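Local coordinates for Tol-Pal system protein TolB (Acinetobacter baumannii, PDB 7MX5), which probably acts in the periplasm as part of the Tol-Pal system, which supports outer membrane invagination during cell division and outer membrane integrity, at residues I17-F22 with P30-D35; G134-V139 with L372-T377; K163-S168 with Q199-G204; P282-Y287 with I316-R321; T364-R369 with R382-S387. All coordinates share one frame; numbering follows the deposited sequence.

Interaction 1 (I17-F22 with P30-D35)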
# COMPACT_ATOMS: atom_id res chain seq x y z
N ILE A 17 13.60 16.87 -11.30
CA ILE A 17 12.48 17.80 -11.35
C ILE A 17 12.81 18.98 -10.45
O ILE A 17 12.81 18.85 -9.22
CB ILE A 17 11.16 17.14 -10.93
CG1 ILE A 17 10.92 15.86 -11.73
CG2 ILE A 17 10.00 18.10 -11.11
CD1 ILE A 17 9.79 15.01 -11.19
N ALA A 18 13.09 20.13 -11.06
CA ALA A 18 13.28 21.35 -10.29
C ALA A 18 11.93 21.87 -9.82
O ALA A 18 10.97 21.92 -10.59
CB ALA A 18 14.00 22.40 -11.14
N ILE A 19 11.86 22.25 -8.55
CA ILE A 19 10.65 22.81 -7.97
C ILE A 19 11.01 24.16 -7.35
O ILE A 19 11.67 24.21 -6.31
CB ILE A 19 9.99 21.87 -6.94
CG1 ILE A 19 8.87 22.58 -6.19
CG2 ILE A 19 11.03 21.28 -5.99
CD1 ILE A 19 8.27 21.74 -5.09
N VAL A 20 10.60 25.24 -8.00
CA VAL A 20 10.90 26.58 -7.48
C VAL A 20 10.05 26.82 -6.24
O VAL A 20 8.84 26.55 -6.26
CB VAL A 20 10.63 27.64 -8.55
CG1 VAL A 20 10.76 29.03 -7.96
CG2 VAL A 20 11.57 27.46 -9.73
N PRO A 21 10.64 27.29 -5.13
CA PRO A 21 9.83 27.66 -3.96
C PRO A 21 8.68 28.59 -4.32
O PRO A 21 8.90 29.66 -4.90
CB PRO A 21 10.84 28.35 -3.03
CG PRO A 21 12.17 27.83 -3.44
CD PRO A 21 12.08 27.30 -4.85
N PHE A 22 7.46 28.18 -4.00
CA PHE A 22 6.30 28.99 -4.33
C PHE A 22 6.32 30.28 -3.53
O PHE A 22 6.61 30.28 -2.33
CB PHE A 22 5.00 28.22 -4.05
CG PHE A 22 4.96 26.82 -4.61
CD1 PHE A 22 5.76 26.45 -5.68
CD2 PHE A 22 4.11 25.88 -4.06
CE1 PHE A 22 5.72 25.16 -6.18
CE2 PHE A 22 4.05 24.59 -4.56
CZ PHE A 22 4.86 24.23 -5.62
N PRO A 30 7.75 21.96 0.00
CA PRO A 30 8.65 20.93 0.55
C PRO A 30 8.01 19.55 0.59
O PRO A 30 8.70 18.55 0.40
CB PRO A 30 8.99 21.44 1.96
CG PRO A 30 8.65 22.87 1.96
CD PRO A 30 7.58 23.09 0.95
N ILE A 31 6.70 19.48 0.84
CA ILE A 31 6.00 18.21 0.80
C ILE A 31 6.00 17.65 -0.62
O ILE A 31 6.21 16.44 -0.83
CB ILE A 31 4.57 18.36 1.34
CG1 ILE A 31 4.59 18.70 2.83
CG2 ILE A 31 3.75 17.10 1.08
CD1 ILE A 31 3.25 19.11 3.39
N VAL A 32 5.79 18.51 -1.62
CA VAL A 32 5.81 18.07 -3.01
C VAL A 32 7.21 17.60 -3.40
O VAL A 32 7.38 16.56 -4.03
CB VAL A 32 5.31 19.19 -3.93
CG1 VAL A 32 5.45 18.78 -5.39
CG2 VAL A 32 3.87 19.54 -3.60
N GLU A 33 8.24 18.37 -3.02
CA GLU A 33 9.61 17.97 -3.30
C GLU A 33 9.96 16.66 -2.61
O GLU A 33 10.73 15.86 -3.16
CB GLU A 33 10.57 19.08 -2.87
CG GLU A 33 12.04 18.76 -3.07
CD GLU A 33 12.95 19.83 -2.51
OE1 GLU A 33 12.43 20.88 -2.07
OE2 GLU A 33 14.18 19.64 -2.51
N THR A 34 9.41 16.42 -1.42
CA THR A 34 9.66 15.16 -0.73
C THR A 34 8.93 14.00 -1.40
O THR A 34 9.47 12.90 -1.51
CB THR A 34 9.24 15.27 0.74
OG1 THR A 34 9.83 16.44 1.32
CG2 THR A 34 9.69 14.04 1.51
N ASP A 35 7.70 14.24 -1.86
CA ASP A 35 6.95 13.19 -2.55
C ASP A 35 7.65 12.79 -3.85
O ASP A 35 7.83 11.60 -4.12
CB ASP A 35 5.52 13.67 -2.84
CG ASP A 35 4.68 13.78 -1.58
OD1 ASP A 35 5.00 13.10 -0.58
OD2 ASP A 35 3.70 14.55 -1.60
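I19 is the residue of 17-22 that carries the contact, and it meets V32 and E33 of 30-35 mainly through carbon, with no hydrogen bond between the segments. Its two branches divide the work. CD1 reaches V32, lying 4.1 Å from V32 CB, with V32 CG1 at a like distance. CG2 lies against the root of the acidic side chain, 3.8 Å from E33 CB and 4.0 Å from E33 CG. The I19 chain is fully extended, CG1 standing trans to the backbone N (chi1 171°) and CD1 carried straight on beyond it, which projects the methyl end from the strand onto the helix. The CA atoms of I19 and E33 are 6.8 Å apart, a spacing bridged by side chains.

These elements are the first strand and the helix of a beta-alpha-beta unit, strand 16-19, helix 29-37 and strand 43-45, within the TolB amino-terminal domain. I19 packs against the helix, as I17 does on L36. V32 touches S118 of helix 110-126 as well, and I31 packs on R111 and H115 of that helix.

The polar interactions lie around this apolar patch. E33 meets I19 chiefly with CB and CG; its OE1 is hydrogen-bonded to S46 OG. Inside the helix, P30 O is gripped twice, by T34 N at 2.9 Å and by T34 OG1 at 2.6 Å, the two donors arriving from opposite faces of the carbonyl plane.

Interaction 2 (G134-V139 with L372-T377)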
# COMPACT_ATOMS: atom_id res chain seq x y z
N GLY A 134 -3.55 8.67 -0.49
CA GLY A 134 -3.95 7.33 -0.11
C GLY A 134 -3.49 6.99 1.29
O GLY A 134 -2.71 7.69 1.92
N ARG A 135 -4.02 5.87 1.78
CA ARG A 135 -3.81 5.46 3.16
C ARG A 135 -3.29 4.03 3.21
O ARG A 135 -3.55 3.22 2.32
CB ARG A 135 -5.11 5.58 3.97
CG ARG A 135 -5.76 6.95 3.85
CD ARG A 135 -5.22 7.90 4.91
NE ARG A 135 -5.77 7.60 6.22
CZ ARG A 135 -5.39 8.20 7.35
NH1 ARG A 135 -4.45 9.13 7.36
NH2 ARG A 135 -5.97 7.84 8.49
N ILE A 136 -2.56 3.73 4.28
CA ILE A 136 -2.02 2.40 4.53
C ILE A 136 -2.37 2.00 5.96
O ILE A 136 -2.08 2.75 6.90
CB ILE A 136 -0.50 2.34 4.32
CG1 ILE A 136 -0.13 2.73 2.89
CG2 ILE A 136 0.03 0.95 4.64
CD1 ILE A 136 1.35 2.64 2.58
N ALA A 137 -3.00 0.84 6.12
CA ALA A 137 -3.32 0.32 7.43
C ALA A 137 -2.23 -0.63 7.91
O ALA A 137 -1.58 -1.31 7.12
CB ALA A 137 -4.67 -0.41 7.41
N TYR A 138 -2.03 -0.66 9.23
CA TYR A 138 -1.00 -1.49 9.82
C TYR A 138 -1.35 -1.74 11.28
O TYR A 138 -2.21 -1.06 11.86
CB TYR A 138 0.38 -0.84 9.69
CG TYR A 138 0.45 0.57 10.23
CD1 TYR A 138 0.14 1.66 9.43
CD2 TYR A 138 0.82 0.81 11.55
CE1 TYR A 138 0.19 2.95 9.92
CE2 TYR A 138 0.88 2.10 12.05
CZ TYR A 138 0.56 3.16 11.23
OH TYR A 138 0.62 4.45 11.73
N VAL A 139 -0.68 -2.72 11.88
CA VAL A 139 -0.89 -3.09 13.27
C VAL A 139 0.44 -2.94 14.01
O VAL A 139 1.41 -3.64 13.69
CB VAL A 139 -1.43 -4.52 13.42
CG1 VAL A 139 -1.61 -4.87 14.89
CG2 VAL A 139 -2.74 -4.67 12.67
N LEU A 372 7.97 -1.23 8.42
CA LEU A 372 7.36 -1.40 7.11
C LEU A 372 8.33 -0.91 6.04
O LEU A 372 9.03 0.08 6.24
CB LEU A 372 6.04 -0.64 7.00
CG LEU A 372 4.83 -1.13 7.80
CD1 LEU A 372 3.57 -0.44 7.30
CD2 LEU A 372 4.69 -2.64 7.70
N SER A 373 8.36 -1.62 4.91
CA SER A 373 9.19 -1.23 3.78
C SER A 373 8.32 -1.11 2.54
O SER A 373 7.45 -1.95 2.30
CB SER A 373 10.31 -2.24 3.54
OG SER A 373 11.46 -1.92 4.31
N ILE A 374 8.55 -0.05 1.77
CA ILE A 374 7.85 0.17 0.51
C ILE A 374 8.89 0.12 -0.61
O ILE A 374 9.88 0.86 -0.57
CB ILE A 374 7.09 1.51 0.50
CG1 ILE A 374 5.76 1.36 1.24
CG2 ILE A 374 6.83 1.96 -0.93
CD1 ILE A 374 5.29 2.64 1.89
N MET A 375 8.67 -0.75 -1.58
CA MET A 375 9.61 -0.95 -2.67
C MET A 375 8.90 -0.79 -4.01
O MET A 375 7.74 -1.18 -4.16
CB MET A 375 10.25 -2.34 -2.60
CG MET A 375 11.63 -2.33 -1.98
SD MET A 375 12.64 -3.75 -2.43
CE MET A 375 13.18 -3.28 -4.07
N SER A 376 9.60 -0.20 -4.97
CA SER A 376 9.11 -0.19 -6.34
C SER A 376 9.17 -1.61 -6.91
O SER A 376 10.06 -2.40 -6.58
CB SER A 376 9.94 0.76 -7.20
OG SER A 376 11.30 0.35 -7.25
N THR A 377 8.20 -1.93 -7.76
CA THR A 377 8.08 -3.29 -8.26
C THR A 377 9.22 -3.68 -9.19
O THR A 377 9.41 -4.87 -9.45
CB THR A 377 6.74 -3.48 -8.98
OG1 THR A 377 6.66 -2.57 -10.09
CG2 THR A 377 5.59 -3.22 -8.03
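Y138 and L372 have the nearest CA atoms of the two segments, 8.8 Å apart, and the CA atoms of I136 and I374 stand 10.9 Å apart. Both separations exceed that of paired strands, and no hydrogen bond joins the segments, so they face each other from different sheets, and side chains of both strands meet between the sheets. All four of these residues direct their CB atoms at the opposing segment.

I136 and I374 reach toward each other tip to tip: the CD1 methyls are 4.0 Å apart. In each isoleucine CG1 is placed trans to the carbonyl carbon, and the chain then runs on extended to its terminal methyl.

The two strands belong to different blades of a six-bladed beta-propeller. Strand 135-141 lies in a four-stranded blade beside strand 391-397, a pairing of early and late strands that closes the ring, whereas strand 369-376 is in the sheet that also holds strands 359-366 and 382-386. The contact therefore joins the last blade to the one that completes the circle.

The second pair meets differently. L372 CD1 touches Y138 at CB, 4.0 Å away, and approaches the ring obliquely. With chi1 at 54°, Y138 CG sits between the backbone N and the carbonyl carbon, and the ring leads away from L372, its OH hydrogen-bonded to Q153 OE1. V392 of the closing strand touches both Y138 and L372, and W397 touches I136, while L385 and M383 back I374 from within its own sheet.

Interaction 3 (K163-S168 with Q199-G204)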
# COMPACT_ATOMS: atom_id res chain seq x y z
N LYS A 163 -4.14 7.52 12.18
CA LYS A 163 -5.48 7.45 12.75
C LYS A 163 -5.64 6.09 13.41
O LYS A 163 -5.63 5.06 12.73
CB LYS A 163 -6.55 7.68 11.67
CG LYS A 163 -7.94 8.03 12.19
CD LYS A 163 -8.68 6.82 12.75
CE LYS A 163 -10.14 7.12 13.01
NZ LYS A 163 -10.88 7.45 11.77
N THR A 164 -5.79 6.08 14.73
CA THR A 164 -5.95 4.84 15.47
C THR A 164 -7.37 4.32 15.30
O THR A 164 -8.34 4.99 15.70
CB THR A 164 -5.63 5.05 16.95
OG1 THR A 164 -4.25 5.43 17.09
CG2 THR A 164 -5.87 3.77 17.74
N VAL A 165 -7.50 3.13 14.72
CA VAL A 165 -8.82 2.53 14.54
C VAL A 165 -9.24 1.78 15.79
O VAL A 165 -10.41 1.82 16.19
CB VAL A 165 -8.81 1.61 13.30
CG1 VAL A 165 -10.22 1.40 12.78
CG2 VAL A 165 -7.92 2.20 12.21
N LEU A 166 -8.30 1.08 16.43
CA LEU A 166 -8.58 0.29 17.62
C LEU A 166 -7.26 -0.07 18.28
O LEU A 166 -6.28 -0.38 17.60
CB LEU A 166 -9.37 -0.98 17.27
CG LEU A 166 -9.62 -1.97 18.42
CD1 LEU A 166 -10.36 -1.29 19.57
CD2 LEU A 166 -10.40 -3.18 17.92
N SER A 167 -7.25 -0.03 19.61
CA SER A 167 -6.13 -0.51 20.41
C SER A 167 -6.64 -1.51 21.43
O SER A 167 -7.77 -1.40 21.91
CB SER A 167 -5.40 0.64 21.12
OG SER A 167 -5.98 0.92 22.38
N SER A 168 -5.81 -2.50 21.75
CA SER A 168 -6.24 -3.57 22.63
C SER A 168 -5.03 -4.26 23.24
O SER A 168 -3.93 -4.24 22.68
CB SER A 168 -7.12 -4.59 21.89
OG SER A 168 -7.21 -5.80 22.62
N GLN A 199 -15.51 -2.06 10.41
CA GLN A 199 -15.52 -0.74 11.03
C GLN A 199 -15.76 0.33 9.97
O GLN A 199 -14.96 0.48 9.03
CB GLN A 199 -14.21 -0.48 11.77
CG GLN A 199 -14.20 0.79 12.59
CD GLN A 199 -13.45 0.62 13.90
OE1 GLN A 199 -13.28 -0.49 14.39
NE2 GLN A 199 -13.00 1.73 14.48
N ASP A 200 -16.84 1.09 10.13
CA ASP A 200 -17.10 2.24 9.28
C ASP A 200 -16.15 3.37 9.65
O ASP A 200 -16.20 3.88 10.77
CB ASP A 200 -18.56 2.68 9.43
CG ASP A 200 -18.97 3.74 8.42
OD1 ASP A 200 -18.27 4.76 8.29
OD2 ASP A 200 -20.01 3.55 7.75
N LEU A 201 -15.29 3.77 8.71
CA LEU A 201 -14.30 4.80 9.00
C LEU A 201 -14.89 6.21 9.02
O LEU A 201 -14.21 7.13 9.49
CB LEU A 201 -13.17 4.74 7.98
CG LEU A 201 -12.38 3.43 7.95
CD1 LEU A 201 -11.50 3.36 6.72
CD2 LEU A 201 -11.55 3.29 9.22
N SER A 202 -16.12 6.39 8.54
CA SER A 202 -16.74 7.71 8.56
C SER A 202 -17.41 8.00 9.90
O SER A 202 -17.02 8.93 10.61
CB SER A 202 -17.76 7.82 7.41
OG SER A 202 -17.99 9.18 7.07
N THR A 203 -18.41 7.20 10.26
CA THR A 203 -19.10 7.37 11.54
C THR A 203 -18.34 6.75 12.70
O THR A 203 -18.58 7.13 13.85
CB THR A 203 -20.50 6.76 11.47
OG1 THR A 203 -20.41 5.33 11.61
CG2 THR A 203 -21.17 7.09 10.14
N GLY A 204 -17.43 5.81 12.43
CA GLY A 204 -16.71 5.12 13.49
C GLY A 204 -17.23 3.72 13.74
O GLY A 204 -16.45 2.78 13.91
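V165 and Q199 slide past each other in opposite directions, so that one valine methyl lies along the end of the glutamine while the glutamine amide comes back to the valine backbone. V165 CG1 is 3.3 Å from Q199 NE2 and 3.5 Å from Q199 CD, close apolar-on-amide packing. The same NE2 donates to V165 O at 3.1 Å with an N-H...O angle of 141°, a bent bond in which the acceptor stands 26° out of the amide plane. A bend at chi2 of Q199 turns the amide to this carbonyl.

L201 adds to the patch, about at right angles to the glutamine amide, its CD2 lying 4.2 Å from V165 CG1. V165 and L166 form a classic beta bulge opposite L152 in strand 163-168, an edge strand of one propeller blade; strand 195-200 belongs to the next blade. At the end of that strand D200 OD1 holds the turn, accepting from S202 N at 2.7 Å and T203 N at 3.1 Å in an Asx turn and Asx motif.

Both polar atoms of the Q199 amide are bonded, since its OE1 is joined to Y186 OH. Between these two segments the link is thus one bent hydrogen bond from the glutamine amide to a backbone carbonyl, backed by methyl contacts, at the protein surface.

Interaction 4 (P282-Y287 with I316-R321)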
# COMPACT_ATOMS: atom_id res chain seq x y z
N PRO A 282 4.25 -25.47 0.37
CA PRO A 282 3.35 -24.32 0.24
C PRO A 282 3.47 -23.67 -1.13
O PRO A 282 4.54 -23.19 -1.52
CB PRO A 282 3.82 -23.37 1.36
CG PRO A 282 4.68 -24.19 2.26
CD PRO A 282 5.24 -25.31 1.45
N GLN A 283 2.37 -23.67 -1.87
CA GLN A 283 2.29 -23.04 -3.18
C GLN A 283 1.04 -22.18 -3.26
O GLN A 283 0.13 -22.30 -2.43
CB GLN A 283 2.29 -24.08 -4.31
CG GLN A 283 3.54 -24.94 -4.39
CD GLN A 283 4.80 -24.13 -4.61
OE1 GLN A 283 4.76 -23.02 -5.15
NE2 GLN A 283 5.94 -24.68 -4.20
N ILE A 284 1.00 -21.31 -4.26
CA ILE A 284 -0.13 -20.41 -4.47
C ILE A 284 -1.00 -21.00 -5.57
O ILE A 284 -0.54 -21.24 -6.69
CB ILE A 284 0.34 -19.00 -4.84
CG1 ILE A 284 0.92 -18.29 -3.62
CG2 ILE A 284 -0.82 -18.19 -5.42
CD1 ILE A 284 1.54 -16.95 -3.93
N TYR A 285 -2.27 -21.25 -5.24
CA TYR A 285 -3.23 -21.81 -6.17
C TYR A 285 -4.33 -20.80 -6.47
O TYR A 285 -4.48 -19.79 -5.77
CB TYR A 285 -3.84 -23.10 -5.60
CG TYR A 285 -2.86 -24.26 -5.52
CD1 TYR A 285 -1.87 -24.28 -4.55
CD2 TYR A 285 -2.93 -25.32 -6.41
CE1 TYR A 285 -0.98 -25.33 -4.46
CE2 TYR A 285 -2.04 -26.37 -6.34
CZ TYR A 285 -1.06 -26.37 -5.36
OH TYR A 285 -0.17 -27.42 -5.28
N ARG A 286 -5.09 -21.07 -7.52
CA ARG A 286 -6.18 -20.21 -7.96
C ARG A 286 -7.46 -21.02 -8.02
O ARG A 286 -7.55 -22.00 -8.77
CB ARG A 286 -5.87 -19.59 -9.33
CG ARG A 286 -6.98 -18.70 -9.88
CD ARG A 286 -6.79 -18.44 -11.37
NE ARG A 286 -7.85 -17.61 -11.92
CZ ARG A 286 -8.94 -18.08 -12.51
NH1 ARG A 286 -9.15 -19.38 -12.65
NH2 ARG A 286 -9.84 -17.23 -12.99
N TYR A 287 -8.46 -20.62 -7.23
CA TYR A 287 -9.77 -21.25 -7.24
C TYR A 287 -10.70 -20.45 -8.14
O TYR A 287 -10.93 -19.26 -7.91
CB TYR A 287 -10.35 -21.33 -5.82
CG TYR A 287 -11.74 -21.94 -5.77
CD1 TYR A 287 -11.90 -23.31 -5.64
CD2 TYR A 287 -12.88 -21.15 -5.88
CE1 TYR A 287 -13.16 -23.88 -5.60
CE2 TYR A 287 -14.14 -21.71 -5.83
CZ TYR A 287 -14.28 -23.07 -5.70
OH TYR A 287 -15.54 -23.63 -5.66
N ILE A 316 1.38 -10.51 -9.07
CA ILE A 316 1.19 -11.15 -7.78
C ILE A 316 2.39 -10.82 -6.91
O ILE A 316 3.53 -11.13 -7.27
CB ILE A 316 1.03 -12.67 -7.90
CG1 ILE A 316 -0.31 -13.02 -8.55
CG2 ILE A 316 1.14 -13.33 -6.53
CD1 ILE A 316 -0.49 -14.51 -8.80
N ALA A 317 2.14 -10.19 -5.76
CA ALA A 317 3.16 -10.01 -4.73
C ALA A 317 3.02 -11.14 -3.72
O ALA A 317 1.93 -11.38 -3.20
CB ALA A 317 3.03 -8.65 -4.04
N LEU A 318 4.12 -11.83 -3.45
CA LEU A 318 4.07 -13.04 -2.63
C LEU A 318 5.33 -13.15 -1.80
O LEU A 318 6.27 -12.37 -1.94
CB LEU A 318 3.89 -14.29 -3.50
CG LEU A 318 5.05 -14.64 -4.43
CD1 LEU A 318 5.19 -16.15 -4.57
CD2 LEU A 318 4.89 -13.99 -5.79
N VAL A 319 5.35 -14.16 -0.93
CA VAL A 319 6.52 -14.52 -0.15
C VAL A 319 7.15 -15.74 -0.81
O VAL A 319 6.51 -16.79 -0.94
CB VAL A 319 6.16 -14.80 1.32
CG1 VAL A 319 7.28 -15.58 2.00
CG2 VAL A 319 5.89 -13.50 2.05
N HIS A 320 8.41 -15.60 -1.23
CA HIS A 320 9.11 -16.63 -1.98
C HIS A 320 10.34 -17.07 -1.21
O HIS A 320 11.09 -16.23 -0.70
CB HIS A 320 9.50 -16.11 -3.37
CG HIS A 320 10.13 -17.14 -4.25
ND1 HIS A 320 9.40 -18.03 -5.00
CD2 HIS A 320 11.43 -17.41 -4.51
CE1 HIS A 320 10.22 -18.81 -5.68
NE2 HIS A 320 11.46 -18.46 -5.40
N ARG A 321 10.54 -18.38 -1.11
CA ARG A 321 11.65 -18.95 -0.34
C ARG A 321 12.36 -20.01 -1.17
O ARG A 321 11.94 -21.18 -1.19
CB ARG A 321 11.17 -19.53 0.98
CG ARG A 321 11.98 -19.11 2.19
CD ARG A 321 12.63 -20.30 2.87
NE ARG A 321 11.66 -21.23 3.42
CZ ARG A 321 11.54 -21.52 4.71
NH1 ARG A 321 12.32 -20.96 5.62
NH2 ARG A 321 10.62 -22.40 5.10
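I284 meets L318 and I316 in a purely apolar contact between the facing sheets of two successive blades of the propeller. Strand 283-288 is in the sheet of 263-265 to 294-296, strand 315-320 in that of 304-309 to 339-344. Evidence for face-to-face packing is the 8.7 Å between the CA atoms of I284 and L318, together with the lack of any hydrogen bond between the segments.

One methyl does most of the touching. I284 CD1 is 3.6 Å from L318 CB and 3.8 Å from L318 CD1, and it grazes I316 at CG2, 4.5 Å off. The isoleucine arm is extended beyond CG1 (chi2 173°), delivering CD1 straight at the second sheet. In L318 a chi1 of 66° tucks CG over the backbone, and its side chain crosses that of I284 at a slant.

At one end of the contact the chemistry turns polar: N304 receives H320 ND1 at its OD1 and gives its ND2 to Q283 OE1, bridging the two strands. All three contacting residues are buried; between these segments the contact is methyl packing, and hydrogen bonds lie at its flank, through N304.

Interaction 5 (T364-R369 with R382-S387)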
# COMPACT_ATOMS: atom_id res chain seq x y z
N THR A 364 8.97 -6.18 7.62
CA THR A 364 10.25 -6.86 7.75
C THR A 364 10.95 -6.32 8.99
O THR A 364 10.39 -5.54 9.76
CB THR A 364 11.10 -6.69 6.49
OG1 THR A 364 12.36 -7.35 6.66
CG2 THR A 364 11.34 -5.21 6.20
N ARG A 365 12.20 -6.75 9.19
CA ARG A 365 13.00 -6.32 10.33
C ARG A 365 14.40 -5.97 9.86
O ARG A 365 15.05 -6.78 9.19
CB ARG A 365 13.07 -7.41 11.41
CG ARG A 365 11.75 -7.66 12.13
CD ARG A 365 11.81 -8.94 12.95
NE ARG A 365 10.52 -9.27 13.54
CZ ARG A 365 10.30 -10.31 14.33
NH1 ARG A 365 11.27 -11.14 14.66
NH2 ARG A 365 9.08 -10.51 14.82
N GLU A 366 14.86 -4.78 10.22
CA GLU A 366 16.21 -4.31 9.90
C GLU A 366 16.86 -3.85 11.19
O GLU A 366 16.33 -2.98 11.88
CB GLU A 366 16.18 -3.18 8.87
CG GLU A 366 17.42 -3.09 8.00
CD GLU A 366 17.22 -2.21 6.79
OE1 GLU A 366 16.38 -2.56 5.94
OE2 GLU A 366 17.89 -1.16 6.69
N GLY A 367 18.01 -4.44 11.51
CA GLY A 367 18.61 -4.18 12.81
C GLY A 367 17.73 -4.77 13.90
O GLY A 367 17.27 -5.91 13.81
N ASN A 368 17.47 -3.97 14.93
CA ASN A 368 16.56 -4.36 16.00
C ASN A 368 15.15 -3.80 15.80
O ASN A 368 14.30 -3.95 16.68
CB ASN A 368 17.11 -3.92 17.36
CG ASN A 368 17.11 -2.41 17.52
OD1 ASN A 368 17.10 -1.66 16.54
ND2 ASN A 368 17.12 -1.95 18.77
N ARG A 369 14.90 -3.16 14.66
CA ARG A 369 13.65 -2.45 14.42
C ARG A 369 12.69 -3.32 13.61
O ARG A 369 13.09 -3.93 12.61
CB ARG A 369 13.91 -1.14 13.67
CG ARG A 369 14.53 -0.05 14.52
CD ARG A 369 14.21 1.33 13.96
NE ARG A 369 14.74 1.51 12.61
CZ ARG A 369 14.96 2.69 12.05
NH1 ARG A 369 14.70 3.82 12.68
NH2 ARG A 369 15.44 2.73 10.81
N ARG A 382 13.76 1.72 -2.47
CA ARG A 382 13.36 1.23 -1.16
C ARG A 382 12.99 2.41 -0.27
O ARG A 382 13.68 3.43 -0.25
CB ARG A 382 14.46 0.40 -0.50
CG ARG A 382 13.91 -0.86 0.17
CD ARG A 382 14.96 -1.63 0.92
NE ARG A 382 15.79 -2.43 0.03
CZ ARG A 382 17.10 -2.31 -0.08
NH1 ARG A 382 17.78 -1.43 0.64
NH2 ARG A 382 17.76 -3.08 -0.95
N MET A 383 11.89 2.24 0.45
CA MET A 383 11.35 3.24 1.35
C MET A 383 11.04 2.56 2.67
O MET A 383 10.37 1.52 2.69
CB MET A 383 10.09 3.87 0.75
CG MET A 383 9.96 5.37 0.94
SD MET A 383 8.49 6.01 0.11
CE MET A 383 7.23 5.71 1.35
N ASN A 384 11.53 3.12 3.77
CA ASN A 384 11.39 2.50 5.08
C ASN A 384 10.45 3.30 5.96
O ASN A 384 10.52 4.54 6.01
CB ASN A 384 12.76 2.36 5.77
CG ASN A 384 13.55 1.19 5.23
OD1 ASN A 384 12.99 0.19 4.79
ND2 ASN A 384 14.88 1.31 5.27
N LEU A 385 9.56 2.59 6.65
CA LEU A 385 8.62 3.17 7.61
C LEU A 385 8.85 2.53 8.97
O LEU A 385 8.04 1.70 9.42
CB LEU A 385 7.17 2.98 7.16
CG LEU A 385 6.56 3.88 6.09
CD1 LEU A 385 6.54 5.34 6.55
CD2 LEU A 385 7.26 3.75 4.74
N PRO A 386 9.94 2.87 9.65
CA PRO A 386 10.20 2.27 10.96
C PRO A 386 9.32 2.87 12.05
O PRO A 386 8.83 3.99 11.96
CB PRO A 386 11.68 2.60 11.22
CG PRO A 386 12.21 3.21 9.96
CD PRO A 386 11.04 3.74 9.22
N SER A 387 9.14 2.07 13.10
CA SER A 387 8.46 2.52 14.30
C SER A 387 9.49 2.99 15.32
O SER A 387 10.65 2.60 15.30
CB SER A 387 7.61 1.40 14.89
OG SER A 387 6.82 1.87 15.97
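The CA atoms of R369 and P386, 6.8 Å apart, are the nearest pair across the segments, where the turn delivers the chain into strand 369-376, the neighbour of 382-386.

In the principal side-chain contact the CB-CG edge of the P386 ring points at one face of the R369 guanidinium. P386 CB sits above the centre of that face, 3.4 Å from CZ of R369, and P386 CG comes equally close to NH2 of R369. A bend at chi3 (-62°) folds the arginine so that its flat group faces the proline edge. R369 CD also lies 4.0 Å from S387 O, which extends the contact past the proline. The charge is met elsewhere, by a salt bridge from NH2 to E6 OE2, so P386 supplies packing and E6 the counter-ion.

E366 and N384 meet more loosely: E366 OE2 is 4.1 Å from N384 ND2, with carboxylate and amide planes 77° apart, and this is not a hydrogen bond. N384 OD1 has its partner in S373 OG. The opposite charges of E366 OE1 and R382 NH1, 5.6 Å apart, may attract weakly.

The type II' turn from E366 to R369 is closed by reciprocal bonds, E366 N to R369 O and R369 N to E366 O, and the positive phi of G367 (67°) suits its place in that turn. Strand 369-376 lies between strands 359-366 and 382-386 in the antiparallel sheet of this propeller blade, so E366 and N384 reach across a shared neighbour, while strand 6-9 at the chain's start borders strand 382-386 and contributes E6.

Overall arrangement
Interactions 2 and 4 are buried apolar contacts between the faces of successive propeller blades, without a hydrogen bond between their segments; interaction 3 also joins two blades, but at the surface, and adds an amide-to-backbone bond. Interactions 2 and 5 share the last blade: strand 369-376 of the one is backbone-paired with both strands of the other, and their centres lie 12 Å apart. Interactions 2 and 3 meet where R135 packs on K163. Interaction 1, largely buried, stands apart in the amino-terminal domain, largely apolar too, though E33 takes part; its centre is 39 Å from that of interaction 4. Interaction 5 is mixed, N384 and P386 buried but E366 exposed, and alone sets a guanidinium face against a proline edge.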